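Local coordinates for protein putative gamma-glutamylcyclotransferase YkqA (Bacillus subtilis, PDB 2QIK) that probably acts as a gamma-glutamylcyclotransferase of the AIG2-like kind, splitting gamma-glutamyl compounds by cyclising the glutamyl group, though its true substrate is unknown, at residues 189-194 and 256-261; 196-201 and 228-233. All blocks are in the same frame, centred on the assembly; numbering follows the deposited sequence.

Contact 1 of 2, residues 189-194 and 256-261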
ATOM      1  N   VAL A 189       4.023 -12.890   5.015  1.00 10.32           N
ATOM      2  CA  VAL A 189       5.358 -13.444   4.652  1.00 11.07           C
ATOM      3  C   VAL A 189       6.043 -12.341   3.814  1.00 10.32           C
ATOM      4  O   VAL A 189       5.479 -11.847   2.854  1.00  9.79           O
ATOM      5  CB  VAL A 189       5.207 -14.754   3.760  1.00 14.06           C
ATOM      6  CG1 VAL A 189       6.545 -15.375   3.411  1.00 18.32           C
ATOM      7  CG2 VAL A 189       4.267 -15.774   4.387  1.00 19.09           C
ATOM      8  N   LEU A 190       7.273 -12.037   4.160  1.00  8.91           N
ATOM      9  CA  LEU A 190       8.103 -11.139   3.384  1.00  8.24           C
ATOM     10  C   LEU A 190       9.041 -11.961   2.560  1.00  8.37           C
ATOM     11  O   LEU A 190       9.792 -12.807   3.073  1.00  9.42           O
ATOM     12  CB  LEU A 190       8.884 -10.189   4.308  1.00  9.61           C
ATOM     13  CG  LEU A 190       9.644  -9.100   3.607  1.00  9.14           C
ATOM     14  CD1 LEU A 190       8.656  -8.121   2.975  1.00 10.06           C
ATOM     15  CD2 LEU A 190      10.594  -8.386   4.525  1.00 11.36           C
ATOM     16  N   TYR A 191       9.024 -11.765   1.243  1.00  7.72           N
ATOM     17  CA  TYR A 191       9.915 -12.406   0.307  1.00  7.28           C
ATOM     18  C   TYR A 191      10.956 -11.425  -0.236  1.00  7.24           C
ATOM     19  O   TYR A 191      10.659 -10.253  -0.449  1.00  8.57           O
ATOM     20  CB  TYR A 191       9.174 -12.900  -0.910  1.00  7.96           C
ATOM     21  CG  TYR A 191       8.114 -13.960  -0.740  1.00  8.08           C
ATOM     22  CD1 TYR A 191       8.423 -15.302  -0.744  1.00  8.72           C
ATOM     23  CD2 TYR A 191       6.799 -13.604  -0.688  1.00  8.53           C
ATOM     24  CE1 TYR A 191       7.474 -16.263  -0.658  1.00  9.14           C
ATOM     25  CE2 TYR A 191       5.782 -14.582  -0.588  1.00  9.15           C
ATOM     26  CZ  TYR A 191       6.137 -15.904  -0.605  1.00  8.52           C
ATOM     27  OH  TYR A 191       5.159 -16.883  -0.561  1.00  9.74           O
ATOM     28  N   ARG A 192      12.191 -11.876  -0.436  1.00  8.07           N
ATOM     29  CA  ARG A 192      13.192 -11.117  -1.207  1.00  7.67           C
ATOM     30  C   ARG A 192      13.118 -11.645  -2.653  1.00  8.40           C
ATOM     31  O   ARG A 192      13.379 -12.831  -2.893  1.00  9.04           O
ATOM     32  CB  ARG A 192      14.575 -11.375  -0.654  1.00  8.85           C
ATOM     33  CG  ARG A 192      15.678 -10.589  -1.327  1.00  8.87           C
ATOM     34  CD  ARG A 192      17.019 -10.882  -0.806  1.00  9.65           C
ATOM     35  NE  ARG A 192      17.097 -10.442   0.534  1.00 16.53           N
ATOM     36  CZ  ARG A 192      16.997 -11.196   1.640  1.00 18.12           C
ATOM     37  NH1 ARG A 192      16.870 -12.518   1.560  1.00 18.57           N
ATOM     38  NH2 ARG A 192      17.043 -10.622   2.835  1.00 19.17           N
ATOM     39  N   ILE A 193      12.713 -10.782  -3.573  1.00  8.27           N
ATOM     40  CA  ILE A 193      12.519 -11.180  -4.970  1.00  7.43           C
ATOM     41  C   ILE A 193      13.337 -10.277  -5.908  1.00  7.75           C
ATOM     42  O   ILE A 193      13.578  -9.105  -5.587  1.00  8.23           O
ATOM     43  CB  ILE A 193      11.048 -11.186  -5.361  1.00  8.74           C
ATOM     44  CG1 ILE A 193      10.468  -9.745  -5.477  1.00  8.91           C
ATOM     45  CG2 ILE A 193      10.182 -12.016  -4.436  1.00  9.49           C
ATOM     46  CD1 ILE A 193       9.000  -9.721  -5.912  1.00 10.27           C
ATOM     47  N   PRO A 194      13.726 -10.775  -7.072  1.00  6.91           N
ATOM     48  CA  PRO A 194      14.324  -9.915  -8.047  1.00  7.61           C
ATOM     49  C   PRO A 194      13.270  -8.991  -8.662  1.00  7.02           C
ATOM     50  O   PRO A 194      12.116  -9.343  -8.782  1.00  7.94           O
ATOM     51  CB  PRO A 194      14.939 -10.883  -9.094  1.00  9.32           C
ATOM     52  CG  PRO A 194      14.934 -12.236  -8.401  1.00 12.29           C
ATOM     53  CD  PRO A 194      13.702 -12.176  -7.510  1.00  9.44           C
ATOM     54  N   GLU A 256      -0.233 -21.495   7.668  1.00 14.77           N
ATOM     55  CA  GLU A 256       0.274 -22.634   8.446  1.00 16.34           C
ATOM     56  C   GLU A 256       1.773 -22.762   8.280  1.00 16.89           C
ATOM     57  O   GLU A 256       2.507 -23.064   9.247  1.00 19.12           O
ATOM     58  CB  GLU A 256      -0.452 -23.926   7.947  1.00 16.47           C
ATOM     59  CG  GLU A 256      -1.931 -24.026   8.322  1.00 19.21           C
ATOM     60  CD  GLU A 256      -2.685 -25.012   7.417  1.00 22.21           C
ATOM     61  OE1 GLU A 256      -1.998 -25.723   6.582  1.00 27.05           O
ATOM     62  OE2 GLU A 256      -3.930 -25.148   7.582  1.00 25.88           O
ATOM     63  N   LEU A 257       2.275 -22.494   7.057  1.00 16.20           N
ATOM     64  CA  LEU A 257       3.716 -22.623   6.851  1.00 17.48           C
ATOM     65  C   LEU A 257       4.512 -21.523   7.551  1.00 18.02           C
ATOM     66  O   LEU A 257       5.569 -21.777   8.103  1.00 19.73           O
ATOM     67  CB  LEU A 257       4.030 -22.638   5.356  1.00 19.73           C
ATOM     68  CG  LEU A 257       5.450 -22.786   4.760  1.00 20.67           C
ATOM     69  CD1 LEU A 257       6.058 -24.048   5.326  1.00 22.94           C
ATOM     70  CD2 LEU A 257       5.331 -22.799   3.227  1.00 22.03           C
ATOM     71  N   TYR A 258       4.019 -20.290   7.483  1.00 15.85           N
ATOM     72  CA  TYR A 258       4.840 -19.163   7.879  1.00 15.56           C
ATOM     73  C   TYR A 258       4.445 -18.425   9.151  1.00 15.26           C
ATOM     74  O   TYR A 258       5.292 -17.786   9.766  1.00 17.40           O
ATOM     75  CB  TYR A 258       4.838 -18.155   6.721  1.00 16.38           C
ATOM     76  CG  TYR A 258       5.524 -18.590   5.431  1.00 13.81           C
ATOM     77  CD1 TYR A 258       6.896 -18.695   5.366  1.00 16.58           C
ATOM     78  CD2 TYR A 258       4.812 -18.705   4.253  1.00 18.47           C
ATOM     79  CE1 TYR A 258       7.551 -19.050   4.238  1.00 14.45           C
ATOM     80  CE2 TYR A 258       5.476 -19.049   3.043  1.00 18.88           C
ATOM     81  CZ  TYR A 258       6.860 -19.205   3.038  1.00 16.06           C
ATOM     82  OH  TYR A 258       7.566 -19.516   1.872  1.00 18.08           O
ATOM     83  N   LEU A 259       3.163 -18.360   9.477  1.00 14.44           N
ATOM     84  CA  LEU A 259       2.683 -17.369  10.461  1.00 14.17           C
ATOM     85  C   LEU A 259       2.555 -17.958  11.867  1.00 14.36           C
ATOM     86  O   LEU A 259       2.664 -19.158  12.070  1.00 16.11           O
ATOM     87  CB  LEU A 259       1.356 -16.776   9.998  1.00 13.14           C
ATOM     88  CG  LEU A 259       1.355 -16.207   8.581  1.00 12.14           C
ATOM     89  CD1 LEU A 259       0.058 -15.525   8.343  1.00 12.94           C
ATOM     90  CD2 LEU A 259       2.546 -15.237   8.366  1.00 13.32           C
ATOM     91  N   SER A 260       2.328 -17.125  12.841  1.00 13.89           N
ATOM     92  CA  SER A 260       2.183 -17.647  14.198  1.00 14.12           C
ATOM     93  C   SER A 260       0.894 -18.492  14.275  1.00 16.20           C
ATOM     94  O   SER A 260      -0.095 -18.168  13.663  1.00 15.41           O
ATOM     95  CB  SER A 260       2.183 -16.535  15.256  1.00 15.53           C
ATOM     96  OG  SER A 260       1.038 -15.708  15.218  1.00 15.87           O
ATOM     97  N   PRO A 261       0.898 -19.576  15.057  1.00 16.15           N
ATOM     98  CA  PRO A 261      -0.311 -20.340  15.277  1.00 16.00           C
ATOM     99  C   PRO A 261      -1.500 -19.471  15.775  1.00 14.55           C
ATOM    100  O   PRO A 261      -2.578 -19.675  15.318  1.00 15.35           O
ATOM    101  CB  PRO A 261       0.151 -21.436  16.262  1.00 17.24           C
ATOM    102  CG  PRO A 261       1.585 -21.413  16.259  1.00 20.71           C
ATOM    103  CD  PRO A 261       2.075 -20.155  15.760  1.00 16.84           C
TER
HETATM  104  O   HOH W   1       5.907 -19.592  -0.434  1.00 15.62           O
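The ring of Tyr258 is sandwiched between two aliphatic groups: Val189 CG1 sits over one face and Leu257 CG, from its own helix, over the other. The CH-pi contact is almost perfectly centred, with Val189 CG1 3.6 Å from the centroid of the Tyr258 ring and only 2° off its normal. The same methyl also lies over one face of Tyr191, displaced toward the rim. At the edges of both rings, in plane, lies one water, which donates to Tyr191 OH (O to OH 2.8 Å) and bonds Tyr258 OH (O to OH 2.8 Å), linking the hydroxyls of two side chains that cross at about a right angle. Tyr191 OH is also bonded to the carbonyl of Cys136. Val189 lies on strand 185-193, which runs antiparallel between strands 128-132 and 154-161, and pairs with Ala132; its CG1, anti to the backbone N (chi1 -178°), meets the last turn of helix 245-258. With a serine in place of Tyr258, Val189 CG1 would probably lose the surface it rests on and the water its second phenol. Tyr258 closes helix 245-258; Leu259, the first residue to leave it, has its CD2 4.4 Å from Val189 CG2, and Ser260 N-caps helix 261-273 through Phe263 N.

Contact 2 of 2, residues 196-201 and 228-233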
ATOM      1  N   SER A 196      12.830  -8.673 -11.680  1.00  7.38           N
ATOM      2  CA  SER A 196      12.287  -9.373 -12.774  1.00  7.22           C
ATOM      3  C   SER A 196      11.044 -10.188 -12.422  1.00  7.41           C
ATOM      4  O   SER A 196      10.339 -10.639 -13.341  1.00  8.38           O
ATOM      5  CB  SER A 196      13.283 -10.300 -13.417  1.00  9.45           C
ATOM      6  OG  SER A 196      13.682 -11.296 -12.506  1.00 10.22           O
ATOM      7  N   ALA A 197      10.750 -10.386 -11.144  1.00  7.97           N
ATOM      8  CA  ALA A 197       9.497 -11.049 -10.695  1.00  7.10           C
ATOM      9  C   ALA A 197       8.343 -10.091 -10.625  1.00  6.58           C
ATOM     10  O   ALA A 197       7.188 -10.526 -10.410  1.00  8.28           O
ATOM     11  CB  ALA A 197       9.737 -11.652  -9.360  1.00  8.10           C
ATOM     12  N   LEU A 198       8.548  -8.785 -10.754  1.00  7.05           N
ATOM     13  CA  LEU A 198       7.474  -7.851 -10.484  1.00  7.57           C
ATOM     14  C   LEU A 198       6.334  -7.853 -11.457  1.00  7.18           C
ATOM     15  O   LEU A 198       5.150  -7.714 -11.042  1.00  7.02           O
ATOM     16  CB  LEU A 198       8.062  -6.412 -10.425  1.00  9.36           C
ATOM     17  CG  LEU A 198       7.190  -5.360  -9.831  1.00 12.84           C
ATOM     18  CD1 LEU A 198       6.645  -5.740  -8.387  1.00 17.51           C
ATOM     19  CD2 LEU A 198       7.977  -4.084  -9.799  1.00 16.59           C
ATOM     20  N   SER A 199       6.605  -7.957 -12.752  1.00  7.17           N
ATOM     21  CA  SER A 199       5.493  -7.874 -13.677  1.00  7.48           C
ATOM     22  C   SER A 199       4.527  -9.062 -13.537  1.00  7.09           C
ATOM     23  O   SER A 199       3.313  -8.887 -13.718  1.00  8.09           O
ATOM     24  CB  SER A 199       5.934  -7.643 -15.129  1.00  8.20           C
ATOM     25  OG  SER A 199       6.656  -8.732 -15.647  1.00  9.36           O
ATOM     26  N   TYR A 200       5.031 -10.229 -13.125  1.00  7.62           N
ATOM     27  CA  TYR A 200       4.159 -11.370 -12.803  1.00  7.23           C
ATOM     28  C   TYR A 200       3.181 -10.919 -11.710  1.00  7.19           C
ATOM     29  O   TYR A 200       1.977 -11.185 -11.780  1.00  7.91           O
ATOM     30  CB  TYR A 200       5.012 -12.552 -12.309  1.00  8.01           C
ATOM     31  CG  TYR A 200       4.164 -13.588 -11.599  1.00  8.28           C
ATOM     32  CD1 TYR A 200       3.385 -14.453 -12.317  1.00  8.25           C
ATOM     33  CD2 TYR A 200       4.073 -13.613 -10.247  1.00  8.24           C
ATOM     34  CE1 TYR A 200       2.530 -15.313 -11.708  1.00  8.72           C
ATOM     35  CE2 TYR A 200       3.262 -14.474  -9.613  1.00  9.08           C
ATOM     36  CZ  TYR A 200       2.468 -15.344 -10.332  1.00  8.51           C
ATOM     37  OH  TYR A 200       1.633 -16.240  -9.660  1.00 10.99           O
ATOM     38  N   LEU A 201       3.689 -10.268 -10.662  1.00  6.87           N
ATOM     39  CA  LEU A 201       2.808  -9.832  -9.572  1.00  5.67           C
ATOM     40  C   LEU A 201       1.805  -8.798 -10.042  1.00  5.89           C
ATOM     41  O   LEU A 201       0.641  -8.825  -9.641  1.00  6.72           O
ATOM     42  CB  LEU A 201       3.583  -9.364  -8.396  1.00  7.02           C
ATOM     43  CG  LEU A 201       4.420 -10.412  -7.657  1.00  6.84           C
ATOM     44  CD1 LEU A 201       5.319  -9.782  -6.626  1.00  8.24           C
ATOM     45  CD2 LEU A 201       3.501 -11.417  -6.992  1.00  8.10           C
ATOM     46  N   ASP A 228       9.662   0.280   3.110  1.00 10.44           N
ATOM     47  CA  ASP A 228       9.193   0.405   1.729  1.00 10.17           C
ATOM     48  C   ASP A 228       9.050  -0.943   1.075  1.00  9.42           C
ATOM     49  O   ASP A 228       9.385  -1.111  -0.082  1.00 11.73           O
ATOM     50  CB  ASP A 228      10.026   1.389   0.939  1.00 13.72           C
ATOM     51  CG  ASP A 228       9.742   2.803   1.297  1.00 15.05           C
ATOM     52  OD1 ASP A 228      10.638   3.667   1.040  1.00 19.20           O
ATOM     53  OD2 ASP A 228       8.684   3.178   1.825  1.00 14.33           O
ATOM     54  N   CYS A 229       8.513  -1.925   1.818  1.00  7.83           N
ATOM     55  CA  CYS A 229       8.204  -3.230   1.254  1.00  7.79           C
ATOM     56  C   CYS A 229       6.973  -3.073   0.347  1.00  6.78           C
ATOM     57  O   CYS A 229       6.030  -2.351   0.665  1.00  8.73           O
ATOM     58  CB  CYS A 229       7.856  -4.207   2.335  1.00  8.87           C
ATOM     59  SG  CYS A 229       9.191  -4.479   3.485  1.00 10.39           S
ATOM     60  N   LEU A 230       7.017  -3.705  -0.818  1.00  6.33           N
ATOM     61  CA  LEU A 230       5.869  -3.717  -1.732  1.00  6.42           C
ATOM     62  C   LEU A 230       4.799  -4.649  -1.236  1.00  6.63           C
ATOM     63  O   LEU A 230       5.059  -5.768  -0.794  1.00  6.89           O
ATOM     64  CB  LEU A 230       6.337  -4.257  -3.056  1.00  7.57           C
ATOM     65  CG  LEU A 230       5.270  -4.528  -4.148  1.00  7.14           C
ATOM     66  CD1 LEU A 230       4.645  -3.193  -4.568  1.00  9.70           C
ATOM     67  CD2 LEU A 230       5.831  -5.203  -5.287  1.00  8.97           C
ATOM     68  N   THR A 231       3.547  -4.184  -1.306  1.00  5.88           N
ATOM     69  CA  THR A 231       2.379  -5.029  -1.156  1.00  6.26           C
ATOM     70  C   THR A 231       1.319  -4.563  -2.135  1.00  6.74           C
ATOM     71  O   THR A 231       1.588  -3.673  -2.928  1.00  7.32           O
ATOM     72  CB  THR A 231       1.966  -5.036   0.342  1.00  7.03           C
ATOM     73  OG1 THR A 231       1.069  -6.134   0.555  1.00  8.33           O
ATOM     74  CG2 THR A 231       1.277  -3.802   0.769  1.00  6.95           C
ATOM     75  N   PHE A 232       0.154  -5.216  -2.132  1.00  6.63           N
ATOM     76  CA  PHE A 232      -0.914  -4.834  -3.019  1.00  6.15           C
ATOM     77  C   PHE A 232      -2.162  -4.689  -2.207  1.00  6.67           C
ATOM     78  O   PHE A 232      -2.429  -5.490  -1.293  1.00  7.78           O
ATOM     79  CB  PHE A 232      -1.110  -5.875  -4.145  1.00  6.65           C
ATOM     80  CG  PHE A 232       0.029  -5.941  -5.081  1.00  6.64           C
ATOM     81  CD1 PHE A 232       1.088  -6.776  -4.827  1.00  7.02           C
ATOM     82  CD2 PHE A 232       0.088  -5.117  -6.195  1.00  7.29           C
ATOM     83  CE1 PHE A 232       2.178  -6.803  -5.652  1.00  8.00           C
ATOM     84  CE2 PHE A 232       1.158  -5.147  -7.045  1.00  7.44           C
ATOM     85  CZ  PHE A 232       2.216  -5.987  -6.764  1.00  7.53           C
ATOM     86  N   LEU A 233      -2.928  -3.611  -2.490  1.00  5.87           N
ATOM     87  CA  LEU A 233      -4.178  -3.289  -1.692  1.00  6.47           C
ATOM     88  C   LEU A 233      -5.352  -3.096  -2.643  1.00  6.06           C
ATOM     89  O   LEU A 233      -5.172  -2.618  -3.758  1.00  6.54           O
ATOM     90  CB  LEU A 233      -3.970  -2.032  -0.837  1.00  6.85           C
ATOM     91  CG  LEU A 233      -2.811  -2.108   0.143  1.00  7.24           C
ATOM     92  CD1 LEU A 233      -2.574  -0.741   0.762  1.00  8.37           C
ATOM     93  CD2 LEU A 233      -3.011  -3.204   1.164  1.00  8.72           C
TER
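Leu198 and Leu230 make the aliphatic half of this helix-on-strand contact, their side chains crossing obliquely and meeting methyl to methyl. Leu198 CD1 approaches Leu230 CD2 to 3.2 Å, tighter than ordinary van der Waals packing, which suggests that little slack remains between the two branches. Both side chains extend with CG anti to the backbone N (chi1 -165° in Leu198, 173° in Leu230), and this lets their branches meet although Leu198 CA and Leu230 CA stand 9.8 Å apart. The aromatic half joins Leu201 to Phe232. Here the stem of the leucine does the touching: Leu201 CB lies 4.0 Å from Phe232 CZ and equally far from CE1 of the same ring, so it meets the outer end of the phenyl group. Among the polar interactions nearby, Thr231 OG1 bonds the carbonyl of Phe131, and Phe232 O is bonded by Tyr133 OH. A bound citrate, probably from the crystallisation liquor, lies about 6 Å from the Phe232 side chain. Helix 198-204 thus packs against strand 224-234, which is hydrogen-bonded to strand 212-221 and, through Leu230, to strand 128-132, whose Tyr130 touches both Leu201 and Phe232.

How the contacts relate
Coming from the N terminus, the chain has already laid down strands 128-132 and 154-161 when strand 185-193 opens the loop that contact 1 closes 62 residues later. Helix 198-204 follows directly and opens the shorter loop of contact 2, closed when strand 224-234 runs back past it after strand 212-221. Only then does helix 245-258 arrive to complete contact 1, so contact 2 is nested inside it, a compact example of a short loop nested within a longer one. The two centres lie 14 Å apart, yet the contacts touch: Leu190 CD1 packs 3.7 Å from Cys229 SG, and Ile193 CD1 approaches Leu201 CD1 just as closely. Strand 128-132 pairs with strand 185-193 of contact 1 and strand 224-234 of contact 2.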